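Local coordinates for A223 penton protein C-terminal domain-containing protein (Sulfolobus turreted icosahedral virus, PDB 4IL7), which is a structural protein of the viral capsid, probably of the penton at its vertices; this jelly-roll domain is the protein's C-terminal part, at residues Y91-N96 with A138-T143; N76-S81 with A152-E157; G112-T117 with F125-G130; N96-I101 with K133-A138. The protein carries 1 engineered substitution. All blocks are in the same frame, centred on the assembly; numbering follows the deposited sequence.

Contact 1 of 4, residues Y91-N96 with A138-T143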
loop_
_atom_site.group_PDB
_atom_site.type_symbol
_atom_site.label_atom_id
_atom_site.label_comp_id
_atom_site.label_asym_id
_atom_site.label_seq_id
_atom_site.Cartn_x
_atom_site.Cartn_y
_atom_site.Cartn_z
ATOM N N TYR A 91 -0.987 -2.934 -8.987
ATOM C CA TYR A 91 0.473 -2.753 -9.068
ATOM C C TYR A 91 1.133 -4.057 -8.721
ATOM O O TYR A 91 0.623 -4.802 -7.888
ATOM C CB TYR A 91 0.977 -1.643 -8.109
ATOM C CG TYR A 91 0.282 -0.360 -8.409
ATOM C CD1 TYR A 91 0.684 0.443 -9.427
ATOM C CD2 TYR A 91 -0.838 -0.007 -7.702
ATOM C CE1 TYR A 91 -0.015 1.609 -9.764
ATOM C CE2 TYR A 91 -1.548 1.111 -8.007
ATOM C CZ TYR A 91 -1.190 1.871 -9.068
ATOM O OH TYR A 91 -1.915 2.966 -9.347
ATOM N N THR A 92 2.301 -4.288 -9.298
ATOM C CA THR A 92 3.104 -5.461 -9.023
ATOM C C THR A 92 4.307 -5.081 -8.205
ATOM O O THR A 92 5.050 -4.159 -8.554
ATOM C CB THR A 92 3.560 -6.125 -10.340
ATOM O OG1 THR A 92 2.401 -6.562 -11.040
ATOM C CG2 THR A 92 4.462 -7.348 -10.055
ATOM N N ILE A 93 4.523 -5.770 -7.113
ATOM C CA ILE A 93 5.683 -5.534 -6.293
ATOM C C ILE A 93 6.872 -6.291 -6.927
ATOM O O ILE A 93 6.776 -7.484 -7.167
ATOM C CB ILE A 93 5.370 -5.997 -4.861
ATOM C CG1 ILE A 93 4.284 -5.067 -4.276
ATOM C CG2 ILE A 93 6.620 -6.005 -4.018
ATOM C CD1 ILE A 93 3.627 -5.572 -3.019
ATOM N N PRO A 94 7.985 -5.594 -7.210
ATOM C CA PRO A 94 9.021 -6.186 -8.083
ATOM C C PRO A 94 10.023 -7.115 -7.411
ATOM O O PRO A 94 10.724 -7.858 -8.117
ATOM C CB PRO A 94 9.747 -4.951 -8.612
ATOM C CG PRO A 94 9.674 -3.981 -7.489
ATOM C CD PRO A 94 8.280 -4.177 -6.914
ATOM N N ALA A 95 10.134 -7.058 -6.093
ATOM C CA ALA A 95 11.170 -7.800 -5.392
ATOM C C ALA A 95 10.719 -8.229 -4.021
ATOM O O ALA A 95 9.666 -7.830 -3.549
ATOM C CB ALA A 95 12.432 -6.954 -5.284
ATOM N N ASN A 96 11.505 -9.090 -3.399
ATOM C CA ASN A 96 11.362 -9.362 -1.987
ATOM C C ASN A 96 11.780 -8.141 -1.188
ATOM O O ASN A 96 12.789 -7.486 -1.504
ATOM C CB ASN A 96 12.212 -10.563 -1.536
ATOM C CG ASN A 96 11.817 -11.890 -2.176
ATOM O OD1 ASN A 96 10.836 -12.047 -2.897
ATOM N ND2 ASN A 96 12.635 -12.882 -1.883
ATOM N N ALA A 138 8.459 -11.016 -4.075
ATOM C CA ALA A 138 8.399 -10.611 -5.471
ATOM C C ALA A 138 7.176 -11.117 -6.204
ATOM O O ALA A 138 6.811 -12.301 -6.086
ATOM C CB ALA A 138 9.652 -11.069 -6.174
ATOM N N GLY A 139 6.512 -10.241 -6.929
ATOM C CA GLY A 139 5.345 -10.571 -7.725
ATOM C C GLY A 139 4.024 -10.435 -6.981
ATOM O O GLY A 139 2.961 -10.584 -7.579
ATOM N N THR A 140 4.077 -10.087 -5.678
ATOM C CA THR A 140 2.850 -9.775 -4.934
ATOM C C THR A 140 2.109 -8.652 -5.648
ATOM O O THR A 140 2.747 -7.702 -6.146
ATOM C CB THR A 140 3.202 -9.381 -3.482
ATOM O OG1 THR A 140 3.822 -10.502 -2.849
ATOM C CG2 THR A 140 1.965 -9.002 -2.679
ATOM N N GLN A 141 0.801 -8.719 -5.766
ATOM C CA GLN A 141 -0.008 -7.695 -6.368
ATOM C C GLN A 141 -0.720 -6.887 -5.330
ATOM O O GLN A 141 -1.245 -7.401 -4.353
ATOM C CB GLN A 141 -1.039 -8.366 -7.226
ATOM C CG GLN A 141 -0.425 -9.166 -8.384
ATOM C CD GLN A 141 0.108 -8.324 -9.452
ATOM O OE1 GLN A 141 1.298 -8.359 -9.711
ATOM N NE2 GLN A 141 -0.767 -7.579 -10.106
ATOM N N ILE A 142 -0.780 -5.584 -5.538
ATOM C CA ILE A 142 -1.665 -4.681 -4.782
ATOM C C ILE A 142 -2.947 -4.608 -5.553
ATOM O O ILE A 142 -3.016 -4.011 -6.663
ATOM C CB ILE A 142 -1.060 -3.271 -4.666
ATOM C CG1 ILE A 142 0.292 -3.336 -4.003
ATOM C CG2 ILE A 142 -2.025 -2.363 -3.902
ATOM C CD1 ILE A 142 1.019 -1.990 -3.953
ATOM N N THR A 143 -4.001 -5.282 -5.108
ATOM C CA THR A 143 -5.242 -5.310 -5.875
ATOM C C THR A 143 -6.267 -4.248 -5.508
ATOM O O THR A 143 -7.104 -3.904 -6.303
ATOM C CB THR A 143 -5.882 -6.710 -5.786
ATOM O OG1 THR A 143 -6.155 -6.927 -4.388
ATOM C CG2 THR A 143 -4.836 -7.737 -6.207
HETATM O O HOH W 1 -0.804 -5.311 -11.587
#
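I93 leans over the backbone of T140, and its side chain can be followed outward along the second segment. CB lies 3.4 Å from T140 O. CG1 stays close to the same oxygen, because chi1 of -67° sets it opposite the carbonyl carbon of I93. The chain then runs on nearly extended, and CD1 ends 3.8 Å from T140 CG2 and 4.1 Å from I142 CG1. The I93 and T140 side chains lie alongside each other and point the same way. Between the two backbones, the bond from I93 N to T140 O is almost straight (2.8 Å, 173°), and G139 N returns one of the same length to I93 O. Y91 and I142 form the hydrogen-bonded pair at the strand end. Next to them T92 OG1 and Q141 OE1 approach so closely that the detail of their bond is doubtful, while Q141 NE2 gives a hydrogen bond to a water (2.7 Å). Farther along, N96 OD1 receives A138 N in the plane of its amide at 2.8 Å, tying the loop after strand 86-92 to the one leading into strand 141-147. Strand 86-92 is the outermost, antiparallel to 141-147, in one of two four-stranded sheets, as in a jelly-roll sandwich.

Contact 2 of 4, residues N76-S81 with A152-E157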
loop_
_atom_site.group_PDB
_atom_site.type_symbol
_atom_site.label_atom_id
_atom_site.label_comp_id
_atom_site.label_asym_id
_atom_site.label_seq_id
_atom_site.Cartn_x
_atom_site.Cartn_y
_atom_site.Cartn_z
ATOM N N ASN A 76 14.946 2.166 -2.183
ATOM C CA ASN A 76 13.495 2.325 -2.163
ATOM C C ASN A 76 12.920 2.465 -3.547
ATOM O O ASN A 76 13.181 3.454 -4.200
ATOM C CB ASN A 76 13.120 3.544 -1.348
ATOM C CG ASN A 76 13.388 3.382 0.139
ATOM O OD1 ASN A 76 13.166 2.311 0.731
ATOM N ND2 ASN A 76 13.773 4.486 0.800
ATOM N N TYR A 77 12.130 1.492 -4.016
ATOM C CA TYR A 77 11.586 1.423 -5.383
ATOM C C TYR A 77 10.176 2.013 -5.311
ATOM O O TYR A 77 9.316 1.510 -4.574
ATOM C CB TYR A 77 11.487 -0.029 -5.868
ATOM C CG TYR A 77 11.016 -0.229 -7.341
ATOM C CD1 TYR A 77 11.943 -0.523 -8.355
ATOM C CD2 TYR A 77 9.637 -0.169 -7.722
ATOM C CE1 TYR A 77 11.537 -0.721 -9.677
ATOM C CE2 TYR A 77 9.236 -0.363 -9.056
ATOM C CZ TYR A 77 10.195 -0.640 -10.024
ATOM O OH TYR A 77 9.834 -0.833 -11.354
ATOM N N LEU A 78 9.966 3.079 -6.071
ATOM C CA LEU A 78 8.668 3.756 -6.118
ATOM C C LEU A 78 7.686 2.893 -6.872
ATOM O O LEU A 78 7.911 2.463 -8.025
ATOM C CB LEU A 78 8.815 5.111 -6.793
ATOM C CG LEU A 78 7.520 5.933 -6.986
ATOM C CD1 LEU A 78 6.916 6.266 -5.638
ATOM C CD2 LEU A 78 7.810 7.165 -7.755
ATOM N N ILE A 79 6.478 2.718 -6.285
ATOM C CA ILE A 79 5.400 1.986 -6.928
ATOM C C ILE A 79 4.252 2.912 -7.342
ATOM O O ILE A 79 3.717 2.788 -8.452
ATOM C CB ILE A 79 4.907 0.829 -6.029
ATOM C CG1 ILE A 79 6.039 -0.209 -5.838
ATOM C CG2 ILE A 79 3.628 0.185 -6.550
ATOM C CD1 ILE A 79 5.769 -1.213 -4.730
ATOM N N TYR A 80 3.832 3.810 -6.450
ATOM C CA TYR A 80 2.692 4.701 -6.755
ATOM C C TYR A 80 2.766 5.961 -5.897
ATOM O O TYR A 80 3.126 5.913 -4.718
ATOM C CB TYR A 80 1.352 4.018 -6.484
ATOM C CG TYR A 80 0.140 4.894 -6.755
ATOM C CD1 TYR A 80 -0.168 5.269 -8.014
ATOM C CD2 TYR A 80 -0.593 5.409 -5.714
ATOM C CE1 TYR A 80 -1.268 6.062 -8.249
ATOM C CE2 TYR A 80 -1.710 6.231 -5.955
ATOM C CZ TYR A 80 -2.047 6.542 -7.228
ATOM O OH TYR A 80 -3.142 7.369 -7.549
ATOM N N SER A 81 2.454 7.091 -6.472
ATOM C CA SER A 81 2.226 8.312 -5.707
ATOM C C SER A 81 0.974 8.950 -6.216
ATOM O O SER A 81 0.859 9.221 -7.427
ATOM C CB SER A 81 3.424 9.259 -5.941
ATOM O OG SER A 81 3.251 10.518 -5.324
ATOM N N ALA A 152 -3.087 11.830 0.817
ATOM C CA ALA A 152 -1.946 11.602 -0.059
ATOM C C ALA A 152 -1.501 10.159 0.126
ATOM O O ALA A 152 -1.380 9.710 1.290
ATOM C CB ALA A 152 -0.828 12.586 0.267
ATOM N N ILE A 153 -1.196 9.478 -0.949
ATOM C CA ILE A 153 -0.871 8.071 -0.936
ATOM C C ILE A 153 0.474 7.874 -1.580
ATOM O O ILE A 153 0.654 8.175 -2.770
ATOM C CB ILE A 153 -1.952 7.297 -1.711
ATOM C CG1 ILE A 153 -3.351 7.492 -1.153
ATOM C CG2 ILE A 153 -1.597 5.813 -1.808
ATOM C CD1 ILE A 153 -4.470 7.143 -2.134
ATOM N N LEU A 154 1.435 7.302 -0.847
ATOM C CA LEU A 154 2.765 6.989 -1.362
ATOM C C LEU A 154 3.023 5.506 -1.110
ATOM O O LEU A 154 2.849 5.062 0.026
ATOM C CB LEU A 154 3.796 7.831 -0.664
ATOM C CG LEU A 154 5.270 7.519 -0.988
ATOM C CD1 LEU A 154 5.566 7.879 -2.419
ATOM C CD2 LEU A 154 6.181 8.202 0.008
ATOM N N ILE A 155 3.350 4.771 -2.162
ATOM C CA ILE A 155 3.614 3.348 -2.024
ATOM C C ILE A 155 4.985 3.086 -2.649
ATOM O O ILE A 155 5.246 3.456 -3.790
ATOM C CB ILE A 155 2.566 2.491 -2.761
ATOM C CG1 ILE A 155 1.163 2.832 -2.254
ATOM C CG2 ILE A 155 2.888 1.021 -2.557
ATOM C CD1 ILE A 155 0.038 2.088 -2.937
ATOM N N TYR A 156 5.876 2.469 -1.886
ATOM C CA TYR A 156 7.180 2.111 -2.399
ATOM C C TYR A 156 7.633 0.846 -1.670
ATOM O O TYR A 156 7.007 0.409 -0.734
ATOM C CB TYR A 156 8.218 3.249 -2.136
ATOM C CG TYR A 156 8.492 3.662 -0.724
ATOM C CD1 TYR A 156 7.721 4.586 -0.079
ATOM C CD2 TYR A 156 9.584 3.136 -0.030
ATOM C CE1 TYR A 156 7.986 4.974 1.217
ATOM C CE2 TYR A 156 9.877 3.557 1.256
ATOM C CZ TYR A 156 9.115 4.483 1.890
ATOM O OH TYR A 156 9.398 4.885 3.179
ATOM N N GLU A 157 8.701 0.224 -2.153
ATOM C CA GLU A 157 9.256 -0.994 -1.535
ATOM C C GLU A 157 10.712 -0.792 -1.170
ATOM O O GLU A 157 11.527 -0.358 -1.983
ATOM C CB GLU A 157 9.170 -2.171 -2.485
ATOM C CG GLU A 157 9.583 -3.466 -1.835
ATOM C CD GLU A 157 9.598 -4.683 -2.705
ATOM O OE1 GLU A 157 9.603 -4.595 -3.950
ATOM O OE2 GLU A 157 9.542 -5.755 -2.044
#
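The Y156 ring meets N76 at its rim: N76 OD1 lies near the ring plane, 3.6 Å from Y156 CE2. The pairing around it is antiparallel and carries a classic beta bulge, in which I79 and Y80 both face I155; it joins strands 76-83 and 150-158 of one jelly-roll sheet. The N76 amide is turned 65° against the Y156 ring, and the two side chains run alongside each other, pointing the same way. On the other side of the sheet the Y80 ring takes I153 CG2 at its edge, 4.1 Å from CD2, and meets the ring of Y91 from the neighbouring sheet with planes about 35° apart. Because of the extra residue, the Y77-E157 and Y80-I155 pairs on either side of it differ in register by one, and the side chain of I79 turns toward the opposite strand, its CB 4.0 Å from I155 CG2. Y156 CG sits between its own backbone N and carbonyl carbon (chi1 60°), and its CB comes to 3.2 Å from Y77 O. L78 and L154 cross at about a right angle and touch by their CD1 methyls. Both bulge residues bond to one oxygen: I155 O accepts from I79 N at 2.9 Å and from Y80 N at 3.0 Å, both donors approaching from the same face of its carbonyl plane.

Contact 3 of 4, residues G112-T117 with F125-G130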
loop_
_atom_site.group_PDB
_atom_site.type_symbol
_atom_site.label_atom_id
_atom_site.label_comp_id
_atom_site.label_asym_id
_atom_site.label_seq_id
_atom_site.Cartn_x
_atom_site.Cartn_y
_atom_site.Cartn_z
ATOM N N GLY A 112 -8.007 3.086 6.592
ATOM C CA GLY A 112 -8.552 2.215 5.566
ATOM C C GLY A 112 -7.931 0.856 5.547
ATOM O O GLY A 112 -7.537 0.333 6.574
ATOM N N GLN A 113 -7.882 0.319 4.318
ATOM C CA GLN A 113 -7.571 -1.080 4.048
ATOM C C GLN A 113 -6.785 -1.186 2.770
ATOM O O GLN A 113 -7.037 -0.424 1.857
ATOM C CB GLN A 113 -8.824 -1.940 3.907
ATOM C CG GLN A 113 -9.623 -2.130 5.167
ATOM C CD GLN A 113 -10.570 -3.316 5.007
ATOM O OE1 GLN A 113 -10.917 -3.742 3.833
ATOM N NE2 GLN A 113 -10.840 -3.951 6.122
ATOM N N ILE A 114 -5.914 -2.193 2.706
ATOM C CA ILE A 114 -5.246 -2.611 1.458
ATOM C C ILE A 114 -5.359 -4.101 1.333
ATOM O O ILE A 114 -5.274 -4.835 2.294
ATOM C CB ILE A 114 -3.760 -2.120 1.382
ATOM C CG1 ILE A 114 -3.136 -2.287 0.007
ATOM C CG2 ILE A 114 -2.943 -2.715 2.496
ATOM C CD1 ILE A 114 -1.761 -1.596 -0.148
ATOM N N THR A 115 -5.487 -4.581 0.078
ATOM C CA THR A 115 -5.519 -5.985 -0.238
ATOM C C THR A 115 -4.388 -6.359 -1.124
ATOM O O THR A 115 -4.129 -5.661 -2.141
ATOM C CB THR A 115 -6.823 -6.365 -0.926
ATOM O OG1 THR A 115 -7.921 -5.990 -0.103
ATOM C CG2 THR A 115 -6.930 -7.855 -1.225
ATOM N N LEU A 116 -3.655 -7.393 -0.791
ATOM C CA LEU A 116 -2.545 -7.942 -1.529
ATOM C C LEU A 116 -2.802 -9.352 -1.951
ATOM O O LEU A 116 -3.438 -10.117 -1.176
ATOM C CB LEU A 116 -1.264 -7.955 -0.704
ATOM C CG LEU A 116 -0.811 -6.640 -0.060
ATOM C CD1 LEU A 116 0.495 -6.778 0.687
ATOM C CD2 LEU A 116 -0.675 -5.525 -1.068
ATOM N N THR A 117 -2.302 -9.801 -3.074
ATOM C CA THR A 117 -2.411 -11.176 -3.500
ATOM C C THR A 117 -1.068 -11.700 -3.902
ATOM O O THR A 117 -0.320 -11.010 -4.591
ATOM C CB THR A 117 -3.461 -11.320 -4.592
ATOM O OG1 THR A 117 -2.985 -10.783 -5.851
ATOM C CG2 THR A 117 -4.735 -10.742 -4.265
ATOM N N PHE A 125 -5.152 -5.947 4.948
ATOM C CA PHE A 125 -4.458 -5.252 6.051
ATOM C C PHE A 125 -5.144 -3.925 6.368
ATOM O O PHE A 125 -5.488 -3.145 5.501
ATOM C CB PHE A 125 -3.007 -4.944 5.668
ATOM C CG PHE A 125 -2.209 -6.155 5.384
ATOM C CD1 PHE A 125 -2.130 -6.672 4.089
ATOM C CD2 PHE A 125 -1.528 -6.825 6.389
ATOM C CE1 PHE A 125 -1.403 -7.786 3.807
ATOM C CE2 PHE A 125 -0.762 -7.972 6.096
ATOM C CZ PHE A 125 -0.738 -8.415 4.796
ATOM N N ASN A 126 -5.234 -3.651 7.652
ATOM C CA ASN A 126 -5.563 -2.319 8.170
ATOM C C ASN A 126 -4.418 -1.336 7.845
ATOM O O ASN A 126 -3.279 -1.642 7.931
ATOM C CB ASN A 126 -5.710 -2.403 9.685
ATOM C CG ASN A 126 -6.276 -1.148 10.223
ATOM O OD1 ASN A 126 -7.418 -0.858 10.020
ATOM N ND2 ASN A 126 -5.452 -0.438 10.947
ATOM N N LEU A 127 -4.887 -0.150 7.445
ATOM C CA LEU A 127 -3.969 1.000 7.258
ATOM C C LEU A 127 -4.288 2.070 8.295
ATOM O O LEU A 127 -5.409 2.334 8.609
ATOM C CB LEU A 127 -4.126 1.627 5.895
ATOM C CG LEU A 127 -3.739 0.732 4.723
ATOM C CD1 LEU A 127 -4.111 1.417 3.415
ATOM C CD2 LEU A 127 -2.291 0.388 4.754
ATOM N N GLN A 128 -3.180 2.665 8.766
ATOM C CA GLN A 128 -3.215 3.861 9.617
ATOM C C GLN A 128 -2.508 4.977 8.815
ATOM O O GLN A 128 -1.719 4.759 7.932
ATOM C CB GLN A 128 -2.560 3.603 10.998
ATOM C CG GLN A 128 -3.215 2.458 11.725
ATOM C CD GLN A 128 -2.755 2.276 13.116
ATOM O OE1 GLN A 128 -1.574 2.314 13.384
ATOM N NE2 GLN A 128 -3.693 2.041 14.022
ATOM N N THR A 129 -2.701 6.203 9.324
ATOM C CA THR A 129 -1.901 7.287 8.817
ATOM C C THR A 129 -0.450 7.066 9.167
ATOM O O THR A 129 -0.120 6.417 10.181
ATOM C CB THR A 129 -2.369 8.641 9.332
ATOM O OG1 THR A 129 -2.244 8.706 10.758
ATOM C CG2 THR A 129 -3.760 8.920 8.911
ATOM N N GLY A 130 0.428 7.691 8.375
ATOM C CA GLY A 130 1.827 7.462 8.497
ATOM C C GLY A 130 2.292 6.221 7.740
ATOM O O GLY A 130 1.670 5.844 6.764
HETATM O O HOH W 2 -8.865 1.313 9.048
HETATM O O HOH W 3 -9.510 -1.872 8.203
#
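G112 O and L127 N make the shortest of the backbone bonds here (2.8 Å), yet the donor stands 47° above the carbonyl plane. The return bond from G112 N to L127 O is long and weak. Two residues farther on, I114 and F125 are joined more evenly, I114 N giving to F125 O at 3.0 Å and F125 N to I114 O at 2.9 Å. Between these two hydrogen-bonded pairs sits the non-hydrogen-bonded pair Q113-N126, where Q113 CA points its hydrogen at F125 O. The apolar contacts lie on the face turned to the other sheet. I114 has CG1 opposite its backbone N (chi1 -168°), which places CG2 where it meets both F125 CB and L127 CD2, each 3.9 Å away. L116 crosses the F125 side chain at about a right angle, its CD1 3.8 Å from F125 CE1, and I134 of the facing sheet packs on the same ring. The polar contacts lie on the reverse face: a water stands 3.0 Å from G112 O and 2.8 Å from N126 OD1, while N126 ND2 bonds to N110 OD1. The chemistry is thus divided by face. This hairpin, whose strand 121-128 is the outermost of its sheet, turns I114, L116 and L127 into the sandwich, with the F125 ring at the margin, and amides and water to the other face.

Contact 4 of 4, residues N96-I101 with K133-A138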
loop_
_atom_site.group_PDB
_atom_site.type_symbol
_atom_site.label_atom_id
_atom_site.label_comp_id
_atom_site.label_asym_id
_atom_site.label_seq_id
_atom_site.Cartn_x
_atom_site.Cartn_y
_atom_site.Cartn_z
ATOM N N ASN A 96 11.505 -9.090 -3.399
ATOM C CA ASN A 96 11.362 -9.362 -1.987
ATOM C C ASN A 96 11.780 -8.141 -1.188
ATOM O O ASN A 96 12.789 -7.486 -1.504
ATOM C CB ASN A 96 12.212 -10.563 -1.536
ATOM C CG ASN A 96 11.817 -11.890 -2.176
ATOM O OD1 ASN A 96 10.836 -12.047 -2.897
ATOM N ND2 ASN A 96 12.635 -12.882 -1.883
ATOM N N GLY A 97 11.022 -7.827 -0.139
ATOM C CA GLY A 97 11.377 -6.710 0.741
ATOM C C GLY A 97 10.191 -6.290 1.583
ATOM O O GLY A 97 9.344 -7.106 1.911
ATOM N N TYR A 98 10.147 -5.006 1.937
ATOM C CA TYR A 98 9.072 -4.432 2.720
ATOM C C TYR A 98 8.309 -3.424 1.871
ATOM O O TYR A 98 8.857 -2.421 1.397
ATOM C CB TYR A 98 9.593 -3.760 3.980
ATOM C CG TYR A 98 10.255 -4.727 4.886
ATOM C CD1 TYR A 98 9.508 -5.474 5.775
ATOM C CD2 TYR A 98 11.614 -4.951 4.791
ATOM C CE1 TYR A 98 10.115 -6.414 6.593
ATOM C CE2 TYR A 98 12.236 -5.879 5.586
ATOM C CZ TYR A 98 11.485 -6.622 6.489
ATOM O OH TYR A 98 12.097 -7.545 7.302
ATOM N N LEU A 99 7.030 -3.690 1.707
ATOM C CA LEU A 99 6.108 -2.740 1.115
ATOM C C LEU A 99 5.780 -1.666 2.135
ATOM O O LEU A 99 5.350 -1.929 3.282
ATOM C CB LEU A 99 4.835 -3.416 0.707
ATOM C CG LEU A 99 3.813 -2.546 -0.022
ATOM C CD1 LEU A 99 4.332 -2.094 -1.368
ATOM C CD2 LEU A 99 2.501 -3.294 -0.196
ATOM N N ILE A 100 6.003 -0.419 1.725
ATOM C CA ILE A 100 5.686 0.721 2.554
ATOM C C ILE A 100 4.545 1.508 1.931
ATOM O O ILE A 100 4.630 1.949 0.792
ATOM C CB ILE A 100 6.905 1.665 2.761
ATOM C CG1 ILE A 100 8.136 0.905 3.226
ATOM C CG2 ILE A 100 6.536 2.803 3.673
ATOM C CD1 ILE A 100 7.983 0.308 4.578
ATOM N N ILE A 101 3.496 1.724 2.710
ATOM C CA ILE A 101 2.351 2.521 2.330
ATOM C C ILE A 101 2.323 3.668 3.285
ATOM O O ILE A 101 2.108 3.490 4.499
ATOM C CB ILE A 101 1.030 1.741 2.377
ATOM C CG1 ILE A 101 1.097 0.432 1.527
ATOM C CG2 ILE A 101 -0.092 2.643 1.874
ATOM C CD1 ILE A 101 1.186 -0.744 2.406
ATOM N N LYS A 133 4.023 -0.886 7.076
ATOM C CA LYS A 133 5.133 -1.701 6.545
ATOM C C LYS A 133 4.671 -3.169 6.561
ATOM O O LYS A 133 4.306 -3.717 7.627
ATOM C CB LYS A 133 6.333 -1.492 7.472
ATOM C CG LYS A 133 7.587 -2.218 7.088
ATOM C CD LYS A 133 8.764 -1.644 7.887
ATOM C CE LYS A 133 10.052 -2.350 7.538
ATOM N NZ LYS A 133 11.151 -1.735 8.336
ATOM N N ILE A 134 4.761 -3.806 5.398
ATOM C CA ILE A 134 4.322 -5.174 5.174
ATOM C C ILE A 134 5.394 -5.951 4.419
ATOM O O ILE A 134 5.770 -5.615 3.325
ATOM C CB ILE A 134 3.012 -5.210 4.343
ATOM C CG1 ILE A 134 1.917 -4.320 4.979
ATOM C CG2 ILE A 134 2.527 -6.628 4.161
ATOM C CD1 ILE A 134 0.654 -4.123 4.105
ATOM N N PRO A 135 5.937 -7.023 5.029
ATOM C CA PRO A 135 6.826 -7.912 4.288
ATOM C C PRO A 135 6.140 -8.531 3.096
ATOM O O PRO A 135 5.023 -9.010 3.223
ATOM C CB PRO A 135 7.182 -8.993 5.327
ATOM C CG PRO A 135 6.818 -8.411 6.631
ATOM C CD PRO A 135 5.696 -7.476 6.401
ATOM N N VAL A 136 6.791 -8.523 1.952
ATOM C CA VAL A 136 6.256 -9.033 0.741
ATOM C C VAL A 136 7.325 -9.791 -0.098
ATOM O O VAL A 136 8.540 -9.519 -0.024
ATOM C CB VAL A 136 5.637 -7.918 -0.139
ATOM C CG1 VAL A 136 4.414 -7.329 0.544
ATOM C CG2 VAL A 136 6.633 -6.833 -0.490
ATOM N N ILE A 137 6.857 -10.735 -0.900
ATOM C CA ILE A 137 7.738 -11.405 -1.833
ATOM C C ILE A 137 7.451 -10.882 -3.252
ATOM O O ILE A 137 6.392 -10.305 -3.581
ATOM C CB ILE A 137 7.699 -12.940 -1.720
ATOM C CG1 ILE A 137 6.477 -13.441 -2.416
ATOM C CG2 ILE A 137 7.628 -13.352 -0.246
ATOM C CD1 ILE A 137 6.406 -14.949 -2.399
ATOM N N ALA A 138 8.459 -11.016 -4.075
ATOM C CA ALA A 138 8.399 -10.611 -5.471
ATOM C C ALA A 138 7.176 -11.117 -6.204
ATOM O O ALA A 138 6.811 -12.301 -6.086
ATOM C CB ALA A 138 9.652 -11.069 -6.174
#
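L99 N gives a 2.8 Å hydrogen bond to I134 O, its donor tilted 28° from the carbonyl plane, and I134 N returns one to L99 O. The same exchange joins G97 and V136 two residues away. This antiparallel ladder sets strand 130-136 at the border of a four-stranded jelly-roll sheet, beside 97-104. On its outer face, K133 runs fully extended, CG opposite its backbone N (chi1 -179°), and this carries its end across the Y98 ring. CE lies 3.5 Å above the ring plane, off-centre toward the rim, in a CH-pi contact. NZ stands 4.8 Å from the ring centroid and 12° from the normal, a cation-pi interaction. P135 reaches the same tyrosine from another direction, CG 3.9 Å from Y98 CE1. Lower on the lysine, I100 lies alongside, its CD1 3.6 Å from K133 CG, so the stem packs on I100 and CE on the ring, with the ammonium above its face. The pairs across the inward face are aliphatic: L99 CB meets V136 CG1, and L116 of the opposite sheet packs against L99 and I134. The side chains of I101 and I134 cross obliquely, I101 CD1 touching I134 CD1 at 3.8 Å.

How the contacts relate
The four contacts join strands of two four-stranded sheets, each with the 1-4-2-3 order of a jelly roll. Contacts 2 and 4 share one sheet, where Y156 O lies 2.8 Å from I100 N; contacts 1 and 3 share the other, where Q141 N lies 2.8 Å from T117 O. Between the sheets F125 CG meets I134 CD1 at 3.7 Å, and I93, in the loop after strand 86-92, brings its CG2 to 3.6 Å from V136 CG2. Contacts 1 and 4, centres 8 Å apart, share N96 and A138. E157 of contact 2 reaches into the same corner, its carboxylate packing against I93, P94 and A95. Contacts 2 and 3 do not touch, their centres about 14 Å apart.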